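Local coordinates for protein fructuronate-tagaturonate epimerase UxaE from Cohnella laeviribosi in complex with 1 glycerol (Cohnella laeviribosi, PDB 6IL9) that probably catalyses the epimerisation that interconverts D-fructuronate and D-tagaturonate, working with a zinc ion held in a TIM barrel, at residues Tyr387-Gln392 with Leu417-Asp422; Thr382-Leu386 with Glu460-Thr464; Val376-Lys381 with Leu425-Asn430; Val407-Leu411 with Gln436-Ile440; Leu96-Leu100 with Thr367-Trp372. One frame throughout, in Å; residues are numbered along the deposited sequence.

Contact 1. Residues Tyr387-Gln392 with Leu417-Asp422; sequences YRRMHQ and LADVSD
R388 reaches out from its helix and spends every nitrogen of its guanidinium on the loop 417-422. NE and NH2 grip D422 side-on and both converge on one oxygen, the NH2 to OD1 distance being 2.7 Å; this is a salt bridge in which a single carboxylate oxygen takes two N-H groups. NH2 also donates to the carbonyl O of V420 at 2.9 Å, nearly straight at 165°. NH1 donates to the carbonyl O of L417 at 3.0 Å from well above the plane of that carbonyl, and more weakly to V420 O. All these acceptors lie close to the guanidinium plane, so the flat group is fixed in rotation by its rim. With CG beside the backbone N (chi1 -65°) and the chain extended from there to NE, the charged end is carried over to the loop.

Beside this polar clasp, L417 points back at the helix. Its CD2 sits over the face of the H391 imidazole, a CH-pi contact of 3.9 Å to the ring centroid, while CD1 lies 3.6 Å from Q392 OE1. A water joins Q392 OE1 to the backbone N of L417.

Further out, the H391 ring is itself positioned: its ND1 shares a hydrogen bond of 2.8 Å with the OH of Y387, one turn earlier, and Y428 meets the ring as well. L417 O is approached by V420 N from the face opposite R388 NH1, within a short 3-10 turn. Here, then, one helix arginine gathers two carbonyls and a carboxylate of an irregular connection, the loop between helices 384-402 and 432-440 beyond the last barrel strand.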
# COMPACT_ATOMS: atom_id res chain seq x y z
N TYR A 387 9.99 -6.16 22.98
CA TYR A 387 9.39 -7.17 22.11
C TYR A 387 8.52 -8.14 22.92
O TYR A 387 7.38 -8.45 22.53
CB TYR A 387 10.45 -7.94 21.31
CG TYR A 387 9.74 -8.97 20.47
CD1 TYR A 387 9.21 -8.62 19.23
CD2 TYR A 387 9.50 -10.25 20.96
CE1 TYR A 387 8.49 -9.54 18.48
CE2 TYR A 387 8.77 -11.17 20.22
CZ TYR A 387 8.27 -10.81 18.98
OH TYR A 387 7.55 -11.73 18.26
N ARG A 388 9.06 -8.65 24.03
CA ARG A 388 8.30 -9.61 24.84
C ARG A 388 6.98 -9.02 25.30
O ARG A 388 5.93 -9.69 25.25
CB ARG A 388 9.12 -10.06 26.05
CG ARG A 388 10.36 -10.84 25.73
CD ARG A 388 11.06 -11.34 27.01
NE ARG A 388 12.29 -12.05 26.66
CZ ARG A 388 12.35 -13.35 26.38
NH1 ARG A 388 11.26 -14.11 26.44
NH2 ARG A 388 13.51 -13.88 26.04
N ARG A 389 6.99 -7.77 25.77
CA ARG A 389 5.75 -7.14 26.20
C ARG A 389 4.77 -6.99 25.05
O ARG A 389 3.56 -7.22 25.23
CB ARG A 389 6.06 -5.79 26.85
CG ARG A 389 6.80 -5.93 28.18
CD ARG A 389 7.16 -4.57 28.74
NE ARG A 389 5.99 -3.71 28.77
CZ ARG A 389 5.94 -2.50 28.22
NH1 ARG A 389 7.00 -2.00 27.60
NH2 ARG A 389 4.82 -1.79 28.29
N MET A 390 5.25 -6.60 23.87
CA MET A 390 4.37 -6.43 22.71
C MET A 390 3.82 -7.78 22.23
O MET A 390 2.64 -7.89 21.90
CB MET A 390 5.12 -5.72 21.57
CG MET A 390 5.53 -4.27 21.89
SD MET A 390 6.40 -3.37 20.56
CE MET A 390 5.10 -3.22 19.33
N HIS A 391 4.68 -8.80 22.19
CA HIS A 391 4.26 -10.12 21.73
C HIS A 391 3.20 -10.70 22.66
O HIS A 391 2.16 -11.20 22.21
CB HIS A 391 5.50 -11.02 21.63
CG HIS A 391 5.24 -12.45 21.24
ND1 HIS A 391 5.86 -13.03 20.15
CD2 HIS A 391 4.51 -13.43 21.83
CE1 HIS A 391 5.50 -14.30 20.07
NE2 HIS A 391 4.68 -14.57 21.07
N GLN A 392 3.41 -10.58 23.97
CA GLN A 392 2.45 -11.11 24.94
C GLN A 392 1.11 -10.37 24.84
O GLN A 392 0.04 -10.99 24.92
CB GLN A 392 3.02 -11.01 26.35
CG GLN A 392 2.23 -11.83 27.38
CD GLN A 392 2.12 -13.30 27.01
OE1 GLN A 392 3.12 -13.97 26.74
NE2 GLN A 392 0.89 -13.81 27.02
N LEU A 417 6.82 -17.47 25.11
CA LEU A 417 7.92 -16.52 25.30
C LEU A 417 8.89 -17.02 26.37
O LEU A 417 10.11 -16.85 26.24
CB LEU A 417 7.36 -15.15 25.68
CG LEU A 417 6.83 -14.25 24.56
CD1 LEU A 417 6.15 -13.01 25.13
CD2 LEU A 417 7.95 -13.86 23.60
N ALA A 418 8.38 -17.67 27.41
CA ALA A 418 9.23 -18.21 28.46
C ALA A 418 10.15 -19.32 27.98
O ALA A 418 11.09 -19.68 28.71
CB ALA A 418 8.35 -18.72 29.61
N ASP A 419 9.93 -19.86 26.78
CA ASP A 419 10.77 -20.92 26.22
C ASP A 419 11.80 -20.42 25.22
O ASP A 419 12.53 -21.23 24.65
CB ASP A 419 9.89 -21.98 25.55
CG ASP A 419 9.06 -22.78 26.54
OD1 ASP A 419 9.41 -22.81 27.74
OD2 ASP A 419 8.04 -23.37 26.12
N VAL A 420 11.88 -19.11 24.98
CA VAL A 420 12.78 -18.57 23.97
C VAL A 420 13.66 -17.52 24.63
O VAL A 420 13.19 -16.73 25.46
CB VAL A 420 12.01 -17.98 22.77
CG1 VAL A 420 11.11 -19.04 22.17
CG2 VAL A 420 11.16 -16.82 23.20
N SER A 421 14.95 -17.54 24.30
CA SER A 421 15.89 -16.59 24.86
C SER A 421 15.81 -15.26 24.12
O SER A 421 15.24 -15.16 23.04
CB SER A 421 17.32 -17.13 24.80
OG SER A 421 17.77 -17.17 23.46
N ASP A 422 16.40 -14.22 24.72
CA ASP A 422 16.44 -12.93 24.05
C ASP A 422 17.08 -13.05 22.67
O ASP A 422 16.60 -12.46 21.69
CB ASP A 422 17.19 -11.91 24.90
CG ASP A 422 16.36 -11.39 26.06
OD1 ASP A 422 15.19 -11.80 26.21
OD2 ASP A 422 16.88 -10.54 26.83
O HOH W 1 3.96 -16.59 25.75

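Contact 2. Residues Thr382-Leu386 with Glu460-Thr464; sequences TNPGL and EFFRT
L386 and N383 of the helix start at 382-386 meet E460, F461 and T464 in a packing of two helices, 384-402 and 458-467, among the helices that follow the eighth strand of the TIM barrel. N383 holds the N-cap position of the first helix.

L386 is the side chain to follow. Its CB already comes near the carboxylate, 4.2 Å from E460 OE2. With CG anti to the backbone N (chi1 177°), the isobutyl group is directed at the partner helix and forks over it. One branch, CD1, lies 3.8 Å from E460 OE1, while the other, CD2, goes deeper and settles against the backbone, 3.7 Å from the N of F461. L386 CD2 also touches the CB of F461 and lies 4.2 Å from T464 CG2, and so bridges two residues three apart on helix 458-467. V379 of helix 369-382 touches both L386 and T464.

E460 runs the other way. Its chain is extended beyond CG and slides past L386 in the opposite sense, laying CG 3.9 Å from L386 CD2 and carrying the carboxylate out toward the helix start. One oxygen, OE1, is also a weak, long ion partner of R389. At the far end of the contact N383 crosses T464 at roughly a right angle, with N383 CB 4.0 Å from T464 CG2.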
# COMPACT_ATOMS: atom_id res chain seq x y z
N THR A 382 16.96 -5.60 19.16
CA THR A 382 17.65 -4.55 19.89
C THR A 382 16.97 -4.13 21.19
O THR A 382 17.61 -3.47 22.02
CB THR A 382 17.81 -3.30 19.01
OG1 THR A 382 16.52 -2.74 18.76
CG2 THR A 382 18.47 -3.65 17.70
N ASN A 383 15.72 -4.51 21.40
CA ASN A 383 14.98 -4.14 22.60
C ASN A 383 14.12 -5.33 23.01
O ASN A 383 12.89 -5.26 23.02
CB ASN A 383 14.13 -2.89 22.36
CG ASN A 383 13.62 -2.27 23.66
OD1 ASN A 383 13.19 -1.12 23.67
ND2 ASN A 383 13.64 -3.02 24.74
N PRO A 384 14.76 -6.45 23.38
CA PRO A 384 13.98 -7.69 23.63
C PRO A 384 12.93 -7.54 24.71
O PRO A 384 11.86 -8.15 24.61
CB PRO A 384 15.06 -8.71 24.02
CG PRO A 384 16.25 -7.89 24.44
CD PRO A 384 16.20 -6.65 23.60
N GLY A 385 13.20 -6.74 25.75
CA GLY A 385 12.19 -6.53 26.78
C GLY A 385 10.92 -5.92 26.22
O GLY A 385 9.81 -6.29 26.63
N LEU A 386 11.06 -4.97 25.29
CA LEU A 386 9.88 -4.38 24.65
C LEU A 386 9.20 -5.39 23.74
O LEU A 386 7.97 -5.49 23.73
CB LEU A 386 10.27 -3.12 23.87
CG LEU A 386 9.14 -2.44 23.10
CD1 LEU A 386 8.01 -2.01 24.03
CD2 LEU A 386 9.66 -1.24 22.29
N GLU A 460 8.02 4.08 23.36
CA GLU A 460 9.28 3.35 23.40
C GLU A 460 9.57 2.68 22.06
O GLU A 460 10.73 2.59 21.66
CB GLU A 460 9.27 2.31 24.52
CG GLU A 460 10.62 1.66 24.70
CD GLU A 460 10.66 0.64 25.83
OE1 GLU A 460 9.61 0.37 26.46
OE2 GLU A 460 11.76 0.09 26.07
N PHE A 461 8.53 2.20 21.36
CA PHE A 461 8.73 1.62 20.04
C PHE A 461 9.40 2.61 19.09
O PHE A 461 10.39 2.29 18.42
CB PHE A 461 7.38 1.15 19.48
CG PHE A 461 7.45 0.56 18.09
CD1 PHE A 461 7.74 -0.78 17.90
CD2 PHE A 461 7.20 1.34 16.98
CE1 PHE A 461 7.79 -1.33 16.62
CE2 PHE A 461 7.25 0.80 15.71
CZ PHE A 461 7.55 -0.54 15.54
N PHE A 462 8.85 3.83 19.00
CA PHE A 462 9.44 4.79 18.08
C PHE A 462 10.81 5.25 18.56
O PHE A 462 11.68 5.56 17.74
CB PHE A 462 8.48 5.97 17.88
CG PHE A 462 7.42 5.68 16.85
CD1 PHE A 462 7.73 5.71 15.50
CD2 PHE A 462 6.14 5.33 17.24
CE1 PHE A 462 6.76 5.41 14.54
CE2 PHE A 462 5.17 5.04 16.29
CZ PHE A 462 5.48 5.08 14.94
N ARG A 463 11.03 5.27 19.88
CA ARG A 463 12.34 5.62 20.39
C ARG A 463 13.39 4.60 19.94
O ARG A 463 14.48 4.99 19.48
CB ARG A 463 12.28 5.72 21.92
CG ARG A 463 13.31 6.62 22.55
CD ARG A 463 12.75 7.26 23.83
NE ARG A 463 12.16 6.27 24.74
CZ ARG A 463 10.93 6.34 25.24
NH1 ARG A 463 10.13 7.36 24.95
NH2 ARG A 463 10.50 5.39 26.06
N THR A 464 13.09 3.30 20.03
CA THR A 464 14.09 2.34 19.57
C THR A 464 14.25 2.39 18.06
O THR A 464 15.36 2.21 17.56
CB THR A 464 13.79 0.91 20.02
OG1 THR A 464 12.96 0.25 19.06
CG2 THR A 464 13.16 0.87 21.38

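Contact 3. Residues Val376-Lys381 with Leu425-Asn430; sequences VRIVAK and LPSYMN
R377 presents one face of its guanidinium to M429, whose CB lies about 3.7 Å above the plane and offset toward the rim. At the edge stands N430: NH1 donates to its OD1 at 3.0 Å, coming from well above the plane of the amide carbonyl. Two waters also lie in the guanidinium plane, one beside NH1 on the CD side and one at NH2, near N430. The first accepts from NH1 and donates to the carbonyl O of P426; the other accepts from NH2 and donates to N430 OD1. NE is paired in a salt bridge with E374, one turn back on the same helix. The chain bends at chi3 (-60°), which turns the flat group back across the loop.

The rest of the contact is apolar. A380 brings its CB to within 3.8 Å of P426 CA, where the backbones approach most closely, and it also touches L425. The aliphatic CG of K381 lies against P426 CG at 3.5 Å, a tight carbon pair. On the other flank the sulfur SD of M429 meets V376 CG1 at 3.9 Å, with L438 and Y387 packed around the same pair.

Residues 425-428 have helical torsions, and this part of the loop leading to helix 432-440 packs on helix 369-382, the first after the last TIM-barrel strand. The chemistry is divided: A380 and P426 allow close approach, whereas the arginine charge is probably balanced by E374 and shared with neutral loop oxygens, partly through water.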
# COMPACT_ATOMS: atom_id res chain seq x y z
N VAL A 376 9.19 -4.36 13.83
CA VAL A 376 9.07 -5.27 14.97
C VAL A 376 10.32 -6.14 15.08
O VAL A 376 10.83 -6.39 16.18
CB VAL A 376 7.79 -6.13 14.84
CG1 VAL A 376 7.79 -7.24 15.91
CG2 VAL A 376 6.55 -5.26 14.97
N ARG A 377 10.83 -6.62 13.94
CA ARG A 377 12.05 -7.42 13.96
C ARG A 377 13.22 -6.64 14.56
O ARG A 377 14.02 -7.20 15.32
CB ARG A 377 12.39 -7.89 12.54
CG ARG A 377 13.43 -8.97 12.49
CD ARG A 377 14.10 -9.02 11.13
NE ARG A 377 13.19 -9.29 10.01
CZ ARG A 377 12.74 -10.50 9.66
NH1 ARG A 377 13.08 -11.57 10.38
NH2 ARG A 377 11.94 -10.64 8.62
N ILE A 378 13.33 -5.35 14.25
CA ILE A 378 14.38 -4.54 14.87
C ILE A 378 14.20 -4.50 16.38
O ILE A 378 15.18 -4.56 17.14
CB ILE A 378 14.39 -3.12 14.27
CG1 ILE A 378 14.84 -3.15 12.82
CG2 ILE A 378 15.28 -2.19 15.13
CD1 ILE A 378 16.22 -3.68 12.59
N VAL A 379 12.95 -4.38 16.85
CA VAL A 379 12.69 -4.37 18.29
C VAL A 379 13.09 -5.71 18.91
O VAL A 379 13.73 -5.76 19.96
CB VAL A 379 11.22 -4.02 18.58
CG1 VAL A 379 10.91 -4.17 20.08
CG2 VAL A 379 10.90 -2.61 18.12
N ALA A 380 12.73 -6.81 18.25
CA ALA A 380 13.14 -8.12 18.77
C ALA A 380 14.66 -8.22 18.89
O ALA A 380 15.18 -8.81 19.84
CB ALA A 380 12.61 -9.24 17.87
N LYS A 381 15.39 -7.62 17.94
CA LYS A 381 16.85 -7.72 17.93
C LYS A 381 17.53 -6.78 18.92
O LYS A 381 18.58 -7.12 19.46
CB LYS A 381 17.40 -7.41 16.53
CG LYS A 381 17.13 -8.49 15.50
CD LYS A 381 17.63 -8.09 14.12
CE LYS A 381 17.30 -9.15 13.09
NZ LYS A 381 18.23 -10.31 13.18
N LEU A 425 14.52 -14.33 20.13
CA LEU A 425 13.29 -13.60 19.82
C LEU A 425 13.16 -13.20 18.36
O LEU A 425 12.04 -13.29 17.83
CB LEU A 425 13.18 -12.37 20.74
CG LEU A 425 12.91 -12.66 22.22
CD1 LEU A 425 12.93 -11.37 22.99
CD2 LEU A 425 11.57 -13.37 22.45
N PRO A 426 14.22 -12.77 17.66
CA PRO A 426 14.04 -12.40 16.24
C PRO A 426 13.57 -13.53 15.35
O PRO A 426 12.98 -13.26 14.30
CB PRO A 426 15.44 -11.91 15.83
CG PRO A 426 16.04 -11.40 17.10
CD PRO A 426 15.55 -12.36 18.15
N SER A 427 13.79 -14.79 15.76
CA SER A 427 13.36 -15.93 14.95
C SER A 427 11.84 -15.97 14.79
O SER A 427 11.34 -16.53 13.80
CB SER A 427 13.87 -17.23 15.56
OG SER A 427 13.34 -17.47 16.85
N TYR A 428 11.09 -15.38 15.73
CA TYR A 428 9.64 -15.31 15.56
C TYR A 428 9.26 -14.65 14.24
O TYR A 428 8.27 -15.04 13.61
CB TYR A 428 9.01 -14.51 16.70
CG TYR A 428 8.85 -15.23 18.01
CD1 TYR A 428 8.13 -16.42 18.11
CD2 TYR A 428 9.38 -14.68 19.18
CE1 TYR A 428 7.96 -17.05 19.34
CE2 TYR A 428 9.22 -15.31 20.41
CZ TYR A 428 8.51 -16.48 20.48
OH TYR A 428 8.36 -17.08 21.72
N MET A 429 9.99 -13.61 13.83
CA MET A 429 9.62 -12.87 12.64
C MET A 429 10.00 -13.60 11.36
O MET A 429 9.82 -13.05 10.26
CB MET A 429 10.22 -11.46 12.68
CG MET A 429 9.51 -10.53 13.69
SD MET A 429 7.70 -10.30 13.52
CE MET A 429 7.09 -11.61 14.61
N ASN A 430 10.49 -14.83 11.47
CA ASN A 430 10.66 -15.73 10.34
C ASN A 430 9.61 -16.82 10.28
O ASN A 430 9.66 -17.65 9.37
CB ASN A 430 12.04 -16.39 10.38
CG ASN A 430 13.17 -15.40 10.21
OD1 ASN A 430 13.03 -14.41 9.50
ND2 ASN A 430 14.28 -15.65 10.89
O HOH W 2 14.71 -12.09 12.49
O HOH W 3 11.24 -13.18 7.24

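Contact 4. Residues Val407-Leu411 with Gln436-Ile440; sequences VTTNL and QLLHI
T409 and Q436 carry the polar part of this contact. The hydroxyl OG1 of T409 donates to the amide oxygen OE1 of Q436 at 2.8 Å, approaching from above the plane of that carbonyl, about 50° out of it. A water donates to the same OE1 at 2.9 Å and also binds T408 OG1, whose protein partner is Q310. The other half of the amide is occupied too, since NE2 is hydrogen-bonded to the carbonyl O of K311 and to OE1 of Q310. With both ends engaged, the amide is fixed against turning over. The Q436 chain is extended beyond CG, which delivers this group from the helix to the loop.

The setting is the TIM-barrel enzyme's run of helices after the eighth strand: 436-440 belongs to helix 432-440, while residues 407-411 are part of the irregular connection leading into it. The side chain of I440 is about 9 Å from the bound glycerol, and H439, on another side of the helix, hydrogen-bonds the phosphoserine at position 346.

A leucine in place of Q436 would probably leave T409 OG1 without its acceptor and the carbonyl O of K311 without this donor.

Van der Waals and apolar contacts lie beside the amide and farther along the loop. V407 comes in from the direction opposite to Q436 and sets its CG1 methyl in van der Waals contact with Q436 NE2, at 3.7 Å; the same methyl makes an apolar contact with I440 CD1 at 4.1 Å. Farther along, L411 CD2 reaches L437 CD1 at 4.3 Å. F398 of helix 384-402 packs against both T409 and L437, and A401 of that helix touches I440.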
# COMPACT_ATOMS: atom_id res chain seq x y z
N VAL A 407 -7.30 -14.47 8.78
CA VAL A 407 -6.10 -15.29 8.86
C VAL A 407 -6.48 -16.65 9.43
O VAL A 407 -7.48 -16.81 10.12
CB VAL A 407 -5.00 -14.63 9.72
CG1 VAL A 407 -4.50 -13.33 9.06
CG2 VAL A 407 -5.53 -14.35 11.14
N THR A 408 -5.65 -17.66 9.13
CA THR A 408 -5.85 -18.99 9.70
C THR A 408 -4.73 -19.34 10.68
O THR A 408 -4.35 -20.51 10.82
CB THR A 408 -5.96 -20.05 8.60
OG1 THR A 408 -4.84 -19.95 7.71
CG2 THR A 408 -7.26 -19.87 7.81
N THR A 409 -4.21 -18.33 11.37
CA THR A 409 -3.12 -18.47 12.32
C THR A 409 -3.36 -19.58 13.33
O THR A 409 -4.44 -19.66 13.93
CB THR A 409 -2.95 -17.15 13.06
OG1 THR A 409 -2.99 -16.07 12.11
CG2 THR A 409 -1.66 -17.12 13.85
N ASN A 410 -2.34 -20.41 13.53
CA ASN A 410 -2.38 -21.43 14.56
C ASN A 410 -1.49 -20.97 15.71
O ASN A 410 -0.26 -21.15 15.66
CB ASN A 410 -1.92 -22.78 14.01
CG ASN A 410 -2.01 -23.86 15.06
OD1 ASN A 410 -2.54 -23.62 16.13
ND2 ASN A 410 -1.49 -25.04 14.75
N LEU A 411 -2.10 -20.39 16.74
CA LEU A 411 -1.34 -19.96 17.91
C LEU A 411 -0.57 -21.12 18.55
O LEU A 411 0.47 -20.90 19.19
CB LEU A 411 -2.27 -19.32 18.94
CG LEU A 411 -3.04 -18.08 18.51
CD1 LEU A 411 -3.95 -17.66 19.65
CD2 LEU A 411 -2.10 -16.94 18.14
N GLN A 436 1.99 -13.55 11.55
CA GLN A 436 0.60 -13.12 11.44
C GLN A 436 0.10 -12.50 12.74
O GLN A 436 -0.67 -11.53 12.71
CB GLN A 436 -0.29 -14.29 11.04
CG GLN A 436 0.01 -14.78 9.63
CD GLN A 436 -1.12 -15.61 9.08
OE1 GLN A 436 -1.62 -16.52 9.74
NE2 GLN A 436 -1.55 -15.30 7.86
N LEU A 437 0.54 -13.04 13.87
CA LEU A 437 0.15 -12.52 15.17
C LEU A 437 0.53 -11.05 15.29
O LEU A 437 -0.29 -10.22 15.70
CB LEU A 437 0.84 -13.34 16.27
CG LEU A 437 0.79 -12.78 17.69
CD1 LEU A 437 -0.64 -12.89 18.22
CD2 LEU A 437 1.77 -13.54 18.59
N LEU A 438 1.77 -10.72 14.93
CA LEU A 438 2.23 -9.33 15.04
C LEU A 438 1.73 -8.47 13.89
O LEU A 438 1.52 -7.26 14.07
CB LEU A 438 3.76 -9.30 15.12
CG LEU A 438 4.42 -9.41 16.51
CD1 LEU A 438 4.11 -8.20 17.36
CD2 LEU A 438 4.01 -10.70 17.25
N HIS A 439 1.51 -9.06 12.71
CA HIS A 439 1.11 -8.28 11.53
C HIS A 439 -0.22 -7.59 11.78
O HIS A 439 -0.36 -6.39 11.56
CB HIS A 439 1.02 -9.22 10.31
CG HIS A 439 0.85 -8.52 8.99
ND1 HIS A 439 -0.22 -7.69 8.70
CD2 HIS A 439 1.59 -8.58 7.86
CE1 HIS A 439 -0.11 -7.25 7.46
NE2 HIS A 439 0.98 -7.78 6.92
N ILE A 440 -1.18 -8.35 12.30
CA ILE A 440 -2.57 -7.93 12.34
C ILE A 440 -2.90 -7.12 13.59
O ILE A 440 -3.90 -6.39 13.60
CB ILE A 440 -3.40 -9.22 12.18
CG1 ILE A 440 -3.62 -9.57 10.71
CG2 ILE A 440 -4.68 -9.21 12.91
CD1 ILE A 440 -2.42 -9.89 9.95
O HOH W 4 -2.26 -19.03 8.53

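Contact 5. Residues Leu96-Leu100 with Thr367-Trp372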
# COMPACT_ATOMS: atom_id res chain seq x y z
N LEU A 96 4.22 0.84 -1.40
CA LEU A 96 5.11 0.73 -0.24
C LEU A 96 4.40 1.37 0.95
O LEU A 96 4.78 2.46 1.41
CB LEU A 96 6.47 1.37 -0.57
CG LEU A 96 7.26 0.57 -1.62
CD1 LEU A 96 8.43 1.37 -2.21
CD2 LEU A 96 7.73 -0.80 -1.07
N GLY A 97 3.38 0.69 1.45
CA GLY A 97 2.60 1.21 2.56
C GLY A 97 3.42 1.30 3.84
O GLY A 97 4.23 0.43 4.15
N ASP A 98 3.16 2.36 4.60
CA ASP A 98 3.94 2.66 5.80
C ASP A 98 2.96 3.05 6.90
O ASP A 98 2.45 4.17 6.92
CB ASP A 98 4.93 3.78 5.50
CG ASP A 98 5.81 4.10 6.69
OD1 ASP A 98 5.72 3.40 7.73
OD2 ASP A 98 6.59 5.06 6.57
N ARG A 99 2.72 2.11 7.81
CA ARG A 99 1.81 2.29 8.94
C ARG A 99 2.40 3.19 10.02
O ARG A 99 1.66 3.63 10.90
CB ARG A 99 1.47 0.94 9.56
CG ARG A 99 0.71 0.05 8.63
CD ARG A 99 0.63 -1.37 9.13
NE ARG A 99 -0.37 -2.12 8.37
CZ ARG A 99 -0.69 -3.38 8.60
NH1 ARG A 99 -0.06 -4.06 9.55
NH2 ARG A 99 -1.62 -3.97 7.86
N LEU A 100 3.70 3.45 9.95
CA LEU A 100 4.44 4.13 11.01
C LEU A 100 4.90 5.52 10.62
O LEU A 100 5.09 6.35 11.51
CB LEU A 100 5.66 3.30 11.40
CG LEU A 100 5.37 1.85 11.81
CD1 LEU A 100 6.68 1.09 11.97
CD2 LEU A 100 4.55 1.82 13.10
N THR A 367 2.31 -3.67 -0.81
CA THR A 367 2.78 -4.07 0.51
C THR A 367 2.40 -3.00 1.52
O THR A 367 2.16 -1.83 1.16
CB THR A 367 4.31 -4.27 0.57
OG1 THR A 367 4.95 -2.99 0.60
CG2 THR A 367 4.81 -5.08 -0.61
N ALA A 368 2.36 -3.39 2.79
CA ALA A 368 2.22 -2.42 3.87
C ALA A 368 2.69 -3.03 5.19
O ALA A 368 3.70 -2.60 5.75
CB ALA A 368 0.77 -1.93 3.98
N GLY A 369 1.98 -4.05 5.67
CA GLY A 369 2.28 -4.60 6.98
C GLY A 369 3.66 -5.22 7.10
O GLY A 369 4.23 -5.27 8.20
N THR A 370 4.22 -5.71 5.99
CA THR A 370 5.55 -6.31 6.07
C THR A 370 6.59 -5.28 6.49
O THR A 370 7.61 -5.63 7.10
CB THR A 370 5.95 -6.94 4.73
OG1 THR A 370 6.90 -7.99 4.95
CG2 THR A 370 6.55 -5.90 3.77
N ASN A 371 6.34 -4.00 6.20
CA ASN A 371 7.25 -2.95 6.60
C ASN A 371 7.15 -2.66 8.10
O ASN A 371 8.16 -2.30 8.74
CB ASN A 371 6.96 -1.71 5.75
CG ASN A 371 7.07 -2.02 4.26
OD1 ASN A 371 8.11 -2.48 3.80
ND2 ASN A 371 5.99 -1.78 3.52
N TRP A 372 5.96 -2.85 8.66
CA TRP A 372 5.78 -2.83 10.11
C TRP A 372 6.45 -4.05 10.75
O TRP A 372 7.09 -3.93 11.80
CB TRP A 372 4.28 -2.77 10.42
CG TRP A 372 3.77 -3.54 11.61
CD1 TRP A 372 3.12 -4.75 11.59
CD2 TRP A 372 3.82 -3.13 12.98
NE1 TRP A 372 2.79 -5.12 12.87
CE2 TRP A 372 3.20 -4.14 13.74
CE3 TRP A 372 4.33 -2.00 13.63
CZ2 TRP A 372 3.08 -4.06 15.13
CZ3 TRP A 372 4.20 -1.92 15.01
CH2 TRP A 372 3.59 -2.95 15.75
O HOH W 5 3.96 -0.50 7.64
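G97 is held by two hydrogen bonds across the contact. Its N donates to the carbonyl O of T367 at 2.8 Å, and its own O accepts from ND2 of N371 at 2.9 Å. The second bond lies in the carbonyl plane, with a C=O...donor angle of 152°. N371 can reach it because CG stands anti to the carbonyl carbon (chi1 -57°); its OD1 is bound by H107. A water continues the link, accepting from R99 N and donating to A368 O. On the loop side, D98 OD1 accepts from L100 N in an Asx turn.

R99 runs extended along the start of helix 369-382. Its guanidinium lies flat against G369, whose CA is 3.5 Å above the centre of the plane, and NH1 passes 3.8 Å from W372 CD1. The main partner is E127, in a salt bridge with NE, while NH1 donates to H439 O. A methionine in place of R99 would probably leave the E127 carboxylate without its mate and H439 O without this donor.

Packing completes the join. L100 CD2 meets W372 CE3 at 3.9 Å, the indole being further tied through NE1 to L438 O, and A368 CB lies 3.9 Å from G97 CA.

L96 and T367 form a parallel bridge between the first and eighth strands, closing the TIM barrel. Beside it, A368 N and T370 N bind the phosphoserine at position 346, and the side chain of A368 is about 4 Å from the glycerol; a helix start that holds a phosphate is reminiscent of phosphate-binding TIM barrels.

Overall arrangement
Contact 5 comes first along the chain and closes the barrel between strands 93-96 and 363-367; the other four gather in the helices and the long loop beyond. Helix 369-382 serves contact 5 and contact 3, whose centres are about 16 Å apart, and helix 384-402 serves contacts 1 and 2. Contact 1 is nested inside the loops closed by contacts 2 and 3, whereas contacts 3 and 4 cross along the chain. Contacts 1 and 3 are the closest pair, with centres about 10 Å apart. Through the carbonyls of L438 and H439, which accept from W372 and R99, contact 4 joins contact 5, so the peripheral helical layer is continuous with the barrel mouth where glycerol is bound.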